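Local coordinates for protein Ceg4 (Legionella pneumophila subsp. pneumophila, PDB 6AOK) that dephosphorylates phosphotyrosine as a HAD-like, magnesium-binding phosphatase domain of a longer Legionella effector that attenuates activation of eukaryotic MAPK pathways, at residues Phe33-Gln38 with Lys45-Gln50; Val100-Asp105 with Asp130-Lys135. One frame throughout, in Å; residues are numbered along the deposited sequence.

Contact 1 (Phe33-Gln38 with Lys45-Gln50); sequences FTEFYQ and KKDVEQ
Glu-35 and Gln-38, one helical turn apart, face the loop of Asp-47 to Gln-50, which is extended from Val-48 on, with Gln-38 CA 6.4 Å from Glu-49 CA. Lys-45 to Val-48 forms a type II beta turn, and Thr-34 N-caps the helix by accepting from Tyr-37 N. Both bridging side chains work on backbone groups of the loop. The amide of Gln-38 pairs with the main chain of Gln-50. Gln-50 N donates to Gln-38 OE1 at 2.7 Å, from a position tilted 33° off the carbonyl plane. In return Gln-38 NE2 donates to Gln-50 O at 3.3 Å, nearly within its own amide plane. A bend at chi2 (-77°) folds the chain of Gln-38 into this place, and the two bonds fix the turn of the amide. NE2 also donates to Val-32 O. Asp-47 N meets Glu-35 OE1 at 3.1 Å and almost straight (174°), on the syn side but lifted out of the carboxylate plane. The same N-H makes a weak bond to OE2. Tyr-44 OH is a second partner of OE1. Glu-35 OE2 lies 3.6 Å from Asp-47 OD1, a pairing of like charges that probably costs some energy. This surface contact ties helix 35-39 to the loop leading to helix 60-71, while Phe-36 meets Phe-67 of that helix edge-to-face.

Contact 2 (Val100-Asp105 with Asp130-Lys135); sequences VLKNDD and DEEISK
Leu-101 and Glu-132 mark the closest backbone approach, CA to CA 5.4 Å, where the turn after helix 91-100 passes the short helix 130-133. Leu-101 points at that helix and lays its branches round the backbone carbonyl of Glu-132. Its CD1 is 3.6 Å from Glu-132 O, and CD2 touches the same oxygen. That oxygen also accepts from Lys-135 N, so the leucine packs beside a carbonyl whose hydrogen bond is made within its own segment. Leu-101 CD2 also rests 4.0 Å from Lys-135 CB, the two side chains sliding past each other in opposite directions. Leu-101 also touches Phe-123 of helix 116-125 and Val-108 of strand 106-111. The contact thus joins two connections on one edge of the parallel sheet of this HAD-like fold: the link into strand 106-111 and the helix before the edge strand 136-139. At the outer side, the aliphatic chain of Lys-102 passes OE2 of Glu-132 at a slant, CE 3.3 Å from it and well out of the carboxylate plane. Lys-102 NZ stays 4.5 Å from OE2, beyond a salt bridge. Glu-132 OE2 bonds instead to His-98 ND1, and OE1 accepts from Ser-129 N, so both oxygens are held. CG of Lys-135 lies 3.7 Å from Leu-101 O. Bends at chi2 and chi4 then turn the chain so that NZ comes to Glu-131. There NZ forms a long salt bridge with Glu-131 OE2, 3.6 Å. A water donates to Leu-101 O and is weakly bonded to both members of that ion pair.

Overall arrangement
Contacts 1 and 2 lie on opposite sides of the chain's centre, with their own centres 32 Å apart. Their nearest atoms are about 15 Å apart. They follow in series along the chain: contact 1 closes before contact 2 opens. Contact 1 belongs to the region between strand 13-17 and strand 106-111, outside the central sheet. It is the one nearer the metal site, though not in touch with it: the side chain of Phe-33 is about 12 Å from the magnesium ion, which is bound by Asp-18, Asp-20 and Asp-167. Contact 2 lies away from that site, beside strands of the parallel sheet. This division is consistent with a HAD cap and core.

Contact 1 (Phe33-Gln38 with Lys45-Gln50)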
loop_
_atom_site.group_PDB
_atom_site.type_symbol
_atom_site.label_atom_id
_atom_site.label_comp_id
_atom_site.label_asym_id
_atom_site.label_seq_id
_atom_site.Cartn_x
_atom_site.Cartn_y
_atom_site.Cartn_z
ATOM N N PHE A 33 16.699 6.101 -3.727
ATOM C CA PHE A 33 18.060 6.445 -4.136
ATOM C C PHE A 33 19.119 5.567 -3.484
ATOM O O PHE A 33 20.318 5.809 -3.682
ATOM C CB PHE A 33 18.314 7.930 -3.824
ATOM C CG PHE A 33 17.220 8.857 -4.401
ATOM C CD1 PHE A 33 17.107 9.029 -5.791
ATOM C CD2 PHE A 33 16.316 9.496 -3.586
ATOM C CE1 PHE A 33 16.086 9.861 -6.352
ATOM C CE2 PHE A 33 15.307 10.337 -4.129
ATOM C CZ PHE A 33 15.198 10.507 -5.483
ATOM N N THR A 34 18.715 4.556 -2.722
ATOM C CA THR A 34 19.670 3.662 -2.087
ATOM C C THR A 34 20.278 2.714 -3.114
ATOM O O THR A 34 19.675 2.427 -4.159
ATOM C CB THR A 34 18.991 2.832 -0.985
ATOM O OG1 THR A 34 17.956 2.009 -1.573
ATOM C CG2 THR A 34 18.401 3.725 0.061
ATOM N N GLU A 35 21.450 2.143 -2.766
ATOM C CA GLU A 35 22.014 1.133 -3.663
ATOM C C GLU A 35 21.032 -0.011 -3.849
ATOM O O GLU A 35 20.877 -0.514 -4.963
ATOM C CB GLU A 35 23.342 0.576 -3.160
ATOM C CG GLU A 35 24.469 1.564 -3.109
ATOM C CD GLU A 35 24.870 2.077 -4.487
ATOM O OE1 GLU A 35 24.755 1.356 -5.488
ATOM O OE2 GLU A 35 25.289 3.235 -4.555
ATOM N N PHE A 36 20.336 -0.416 -2.778
ATOM C CA PHE A 36 19.455 -1.571 -2.895
ATOM C C PHE A 36 18.345 -1.334 -3.903
ATOM O O PHE A 36 18.156 -2.130 -4.812
ATOM C CB PHE A 36 18.853 -1.971 -1.547
ATOM C CG PHE A 36 17.859 -3.090 -1.695
ATOM C CD1 PHE A 36 18.268 -4.333 -2.190
ATOM C CD2 PHE A 36 16.520 -2.879 -1.432
ATOM C CE1 PHE A 36 17.340 -5.371 -2.358
ATOM C CE2 PHE A 36 15.562 -3.921 -1.595
ATOM C CZ PHE A 36 15.980 -5.157 -2.051
ATOM N N TYR A 37 17.618 -0.230 -3.786
ATOM C CA TYR A 37 16.570 0.041 -4.765
ATOM C C TYR A 37 17.148 0.164 -6.176
ATOM O O TYR A 37 16.580 -0.352 -7.159
ATOM C CB TYR A 37 15.855 1.323 -4.382
ATOM C CG TYR A 37 14.624 1.623 -5.193
ATOM C CD1 TYR A 37 14.715 2.236 -6.448
ATOM C CD2 TYR A 37 13.372 1.291 -4.698
ATOM C CE1 TYR A 37 13.554 2.500 -7.186
ATOM C CE2 TYR A 37 12.214 1.563 -5.409
ATOM C CZ TYR A 37 12.307 2.154 -6.642
ATOM O OH TYR A 37 11.157 2.397 -7.358
ATOM N N GLN A 38 18.253 0.877 -6.302
ATOM C CA GLN A 38 18.839 1.087 -7.629
ATOM C C GLN A 38 19.300 -0.225 -8.237
ATOM O O GLN A 38 19.289 -0.381 -9.473
ATOM C CB GLN A 38 20.011 2.080 -7.529
ATOM C CG GLN A 38 19.479 3.513 -7.183
ATOM C CD GLN A 38 18.882 4.200 -8.395
ATOM O OE1 GLN A 38 19.376 4.075 -9.523
ATOM N NE2 GLN A 38 17.893 4.979 -8.166
ATOM N N LYS A 45 24.462 0.167 -12.105
ATOM C CA LYS A 45 25.890 0.222 -11.884
ATOM C C LYS A 45 26.082 0.748 -10.484
ATOM O O LYS A 45 25.434 1.717 -10.093
ATOM C CB LYS A 45 26.587 1.114 -12.912
ATOM C CG LYS A 45 26.490 0.557 -14.311
ATOM C CD LYS A 45 27.403 1.326 -15.237
ATOM C CE LYS A 45 27.052 2.817 -15.241
ATOM N NZ LYS A 45 28.306 3.634 -15.248
ATOM N N LYS A 46 26.939 0.080 -9.727
ATOM C CA LYS A 46 27.137 0.440 -8.339
ATOM C C LYS A 46 27.553 1.903 -8.200
ATOM O O LYS A 46 28.411 2.393 -8.944
ATOM C CB LYS A 46 28.195 -0.466 -7.740
ATOM C CG LYS A 46 28.321 -0.290 -6.250
ATOM C CD LYS A 46 28.753 -1.580 -5.541
ATOM C CE LYS A 46 28.257 -1.542 -4.084
ATOM N NZ LYS A 46 29.159 -2.231 -3.083
ATOM N N ASP A 47 26.920 2.601 -7.255
ATOM C CA ASP A 47 27.204 4.002 -6.964
ATOM C C ASP A 47 26.822 4.927 -8.117
ATOM O O ASP A 47 27.360 6.052 -8.228
ATOM C CB ASP A 47 28.687 4.186 -6.603
ATOM C CG ASP A 47 28.899 5.324 -5.660
ATOM O OD1 ASP A 47 27.935 5.662 -4.917
ATOM O OD2 ASP A 47 30.017 5.903 -5.695
ATOM N N VAL A 48 25.933 4.463 -9.009
ATOM C CA VAL A 48 25.314 5.294 -10.036
ATOM C C VAL A 48 23.820 5.241 -9.821
ATOM O O VAL A 48 23.278 4.163 -9.575
ATOM C CB VAL A 48 25.654 4.827 -11.463
ATOM C CG1 VAL A 48 24.957 5.747 -12.479
ATOM C CG2 VAL A 48 27.197 4.807 -11.689
ATOM N N GLU A 49 23.153 6.380 -9.888
ATOM C CA GLU A 49 21.699 6.404 -9.780
ATOM C C GLU A 49 21.065 6.608 -11.151
ATOM O O GLU A 49 21.525 7.422 -11.935
ATOM C CB GLU A 49 21.248 7.519 -8.818
ATOM C CG GLU A 49 21.497 7.186 -7.351
ATOM C CD GLU A 49 21.752 8.427 -6.503
ATOM O OE1 GLU A 49 21.080 9.444 -6.732
ATOM O OE2 GLU A 49 22.655 8.403 -5.639
ATOM N N GLN A 50 19.999 5.863 -11.426
ATOM C CA GLN A 50 19.202 6.055 -12.622
ATOM C C GLN A 50 17.851 6.591 -12.193
ATOM O O GLN A 50 17.469 6.452 -11.033
ATOM C CB GLN A 50 19.016 4.733 -13.380
ATOM C CG GLN A 50 20.351 4.114 -13.821
ATOM C CD GLN A 50 20.064 2.862 -14.622
ATOM O OE1 GLN A 50 20.071 2.909 -15.868
ATOM N NE2 GLN A 50 19.768 1.728 -13.911
HETATM O O HOH W 1 23.158 3.571 -6.900
HETATM O O HOH W 2 24.647 6.254 -5.087
HETATM O O HOH W 3 20.095 1.830 -11.058
#

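Contact 2 (Val100-Asp105 with Asp130-Lys135)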
loop_
_atom_site.group_PDB
_atom_site.type_symbol
_atom_site.label_atom_id
_atom_site.label_comp_id
_atom_site.label_asym_id
_atom_site.label_seq_id
_atom_site.Cartn_x
_atom_site.Cartn_y
_atom_site.Cartn_z
ATOM N N VAL A 100 -7.093 -7.731 4.390
ATOM C CA VAL A 100 -7.943 -6.934 3.517
ATOM C C VAL A 100 -7.864 -7.392 2.063
ATOM O O VAL A 100 -8.806 -7.153 1.291
ATOM C CB VAL A 100 -7.624 -5.434 3.635
ATOM C CG1 VAL A 100 -7.998 -4.914 5.055
ATOM C CG2 VAL A 100 -6.155 -5.124 3.289
ATOM N N LEU A 101 -6.766 -8.027 1.657
ATOM C CA LEU A 101 -6.683 -8.458 0.273
ATOM C C LEU A 101 -7.416 -9.763 0.042
ATOM O O LEU A 101 -7.464 -10.215 -1.098
ATOM C CB LEU A 101 -5.237 -8.629 -0.164
ATOM C CG LEU A 101 -4.454 -7.330 -0.210
ATOM C CD1 LEU A 101 -2.911 -7.551 -0.490
ATOM C CD2 LEU A 101 -5.094 -6.370 -1.262
ATOM N N LYS A 102 -7.948 -10.402 1.090
ATOM C CA LYS A 102 -8.824 -11.547 0.908
ATOM C C LYS A 102 -10.287 -11.187 1.085
ATOM O O LYS A 102 -11.149 -12.057 0.969
ATOM C CB LYS A 102 -8.442 -12.659 1.879
ATOM C CG LYS A 102 -6.961 -13.100 1.747
ATOM C CD LYS A 102 -6.393 -13.736 3.049
ATOM C CE LYS A 102 -5.140 -14.572 2.809
ATOM N NZ LYS A 102 -5.479 -16.025 2.734
ATOM N N ASN A 103 -10.583 -9.950 1.410
ATOM C CA ASN A 103 -11.946 -9.501 1.689
ATOM C C ASN A 103 -12.424 -8.662 0.508
ATOM O O ASN A 103 -11.974 -7.525 0.316
ATOM C CB ASN A 103 -12.001 -8.705 2.982
ATOM C CG ASN A 103 -13.413 -8.299 3.348
ATOM O OD1 ASN A 103 -14.297 -8.220 2.493
ATOM N ND2 ASN A 103 -13.620 -7.997 4.623
ATOM N N ASP A 104 -13.344 -9.229 -0.260
ATOM C CA ASP A 104 -13.842 -8.645 -1.459
ATOM C C ASP A 104 -14.563 -7.347 -1.209
ATOM O O ASP A 104 -14.694 -6.583 -2.096
ATOM C CB ASP A 104 -14.784 -9.629 -2.151
ATOM C CG ASP A 104 -14.020 -10.615 -3.033
ATOM O OD1 ASP A 104 -13.562 -10.239 -4.121
ATOM O OD2 ASP A 104 -13.825 -11.749 -2.560
ATOM N N ASP A 105 -15.086 -7.165 -0.008
ATOM C CA ASP A 105 -15.768 -5.930 0.329
ATOM C C ASP A 105 -14.836 -4.816 0.758
ATOM O O ASP A 105 -15.341 -3.758 1.138
ATOM C CB ASP A 105 -16.776 -6.216 1.418
ATOM C CG ASP A 105 -17.901 -7.113 0.909
ATOM O OD1 ASP A 105 -18.370 -6.852 -0.231
ATOM O OD2 ASP A 105 -18.278 -8.077 1.612
ATOM N N ASP A 130 0.066 -14.179 -5.879
ATOM C CA ASP A 130 -0.330 -13.357 -7.015
ATOM C C ASP A 130 -1.794 -12.962 -6.919
ATOM O O ASP A 130 -2.158 -11.825 -7.260
ATOM C CB ASP A 130 -0.073 -14.097 -8.314
ATOM C CG ASP A 130 1.407 -14.277 -8.600
ATOM O OD1 ASP A 130 2.215 -13.466 -8.106
ATOM O OD2 ASP A 130 1.763 -15.235 -9.335
ATOM N N GLU A 131 -2.644 -13.893 -6.443
ATOM C CA GLU A 131 -4.059 -13.603 -6.237
ATOM C C GLU A 131 -4.254 -12.420 -5.300
ATOM O O GLU A 131 -5.055 -11.517 -5.580
ATOM C CB GLU A 131 -4.776 -14.831 -5.683
ATOM C CG GLU A 131 -6.270 -14.635 -5.645
ATOM C CD GLU A 131 -6.974 -15.721 -4.843
ATOM O OE1 GLU A 131 -6.470 -16.881 -4.816
ATOM O OE2 GLU A 131 -8.023 -15.399 -4.232
ATOM N N GLU A 132 -3.536 -12.404 -4.171
ATOM C CA GLU A 132 -3.664 -11.284 -3.261
ATOM C C GLU A 132 -3.143 -10.009 -3.886
ATOM O O GLU A 132 -3.741 -8.943 -3.734
ATOM C CB GLU A 132 -2.901 -11.557 -1.965
ATOM C CG GLU A 132 -3.539 -12.585 -1.097
ATOM C CD GLU A 132 -2.624 -12.935 0.071
ATOM O OE1 GLU A 132 -1.513 -13.500 -0.146
ATOM O OE2 GLU A 132 -3.014 -12.574 1.206
ATOM N N ILE A 133 -1.994 -10.087 -4.558
ATOM C CA ILE A 133 -1.407 -8.878 -5.114
ATOM C C ILE A 133 -2.295 -8.300 -6.199
ATOM O O ILE A 133 -2.378 -7.059 -6.361
ATOM C CB ILE A 133 0.000 -9.202 -5.622
ATOM C CG1 ILE A 133 0.872 -9.541 -4.413
ATOM C CG2 ILE A 133 0.580 -7.999 -6.358
ATOM C CD1 ILE A 133 2.295 -9.979 -4.740
ATOM N N SER A 134 -2.981 -9.173 -6.933
ATOM C CA SER A 134 -3.910 -8.715 -7.973
ATOM C C SER A 134 -5.095 -7.944 -7.389
ATOM O O SER A 134 -5.849 -7.330 -8.147
ATOM C CB SER A 134 -4.414 -9.881 -8.770
ATOM O OG SER A 134 -5.425 -10.623 -8.084
ATOM N N LYS A 135 -5.279 -7.938 -6.080
ATOM C CA LYS A 135 -6.384 -7.145 -5.569
ATOM C C LYS A 135 -5.958 -5.753 -5.171
ATOM O O LYS A 135 -6.804 -4.966 -4.742
ATOM C CB LYS A 135 -7.059 -7.838 -4.384
ATOM C CG LYS A 135 -7.378 -9.287 -4.644
ATOM C CD LYS A 135 -8.675 -9.468 -5.362
ATOM C CE LYS A 135 -8.883 -10.970 -5.794
ATOM N NZ LYS A 135 -8.915 -11.957 -4.628
HETATM O O HOH W 4 -7.125 -12.880 -2.210
#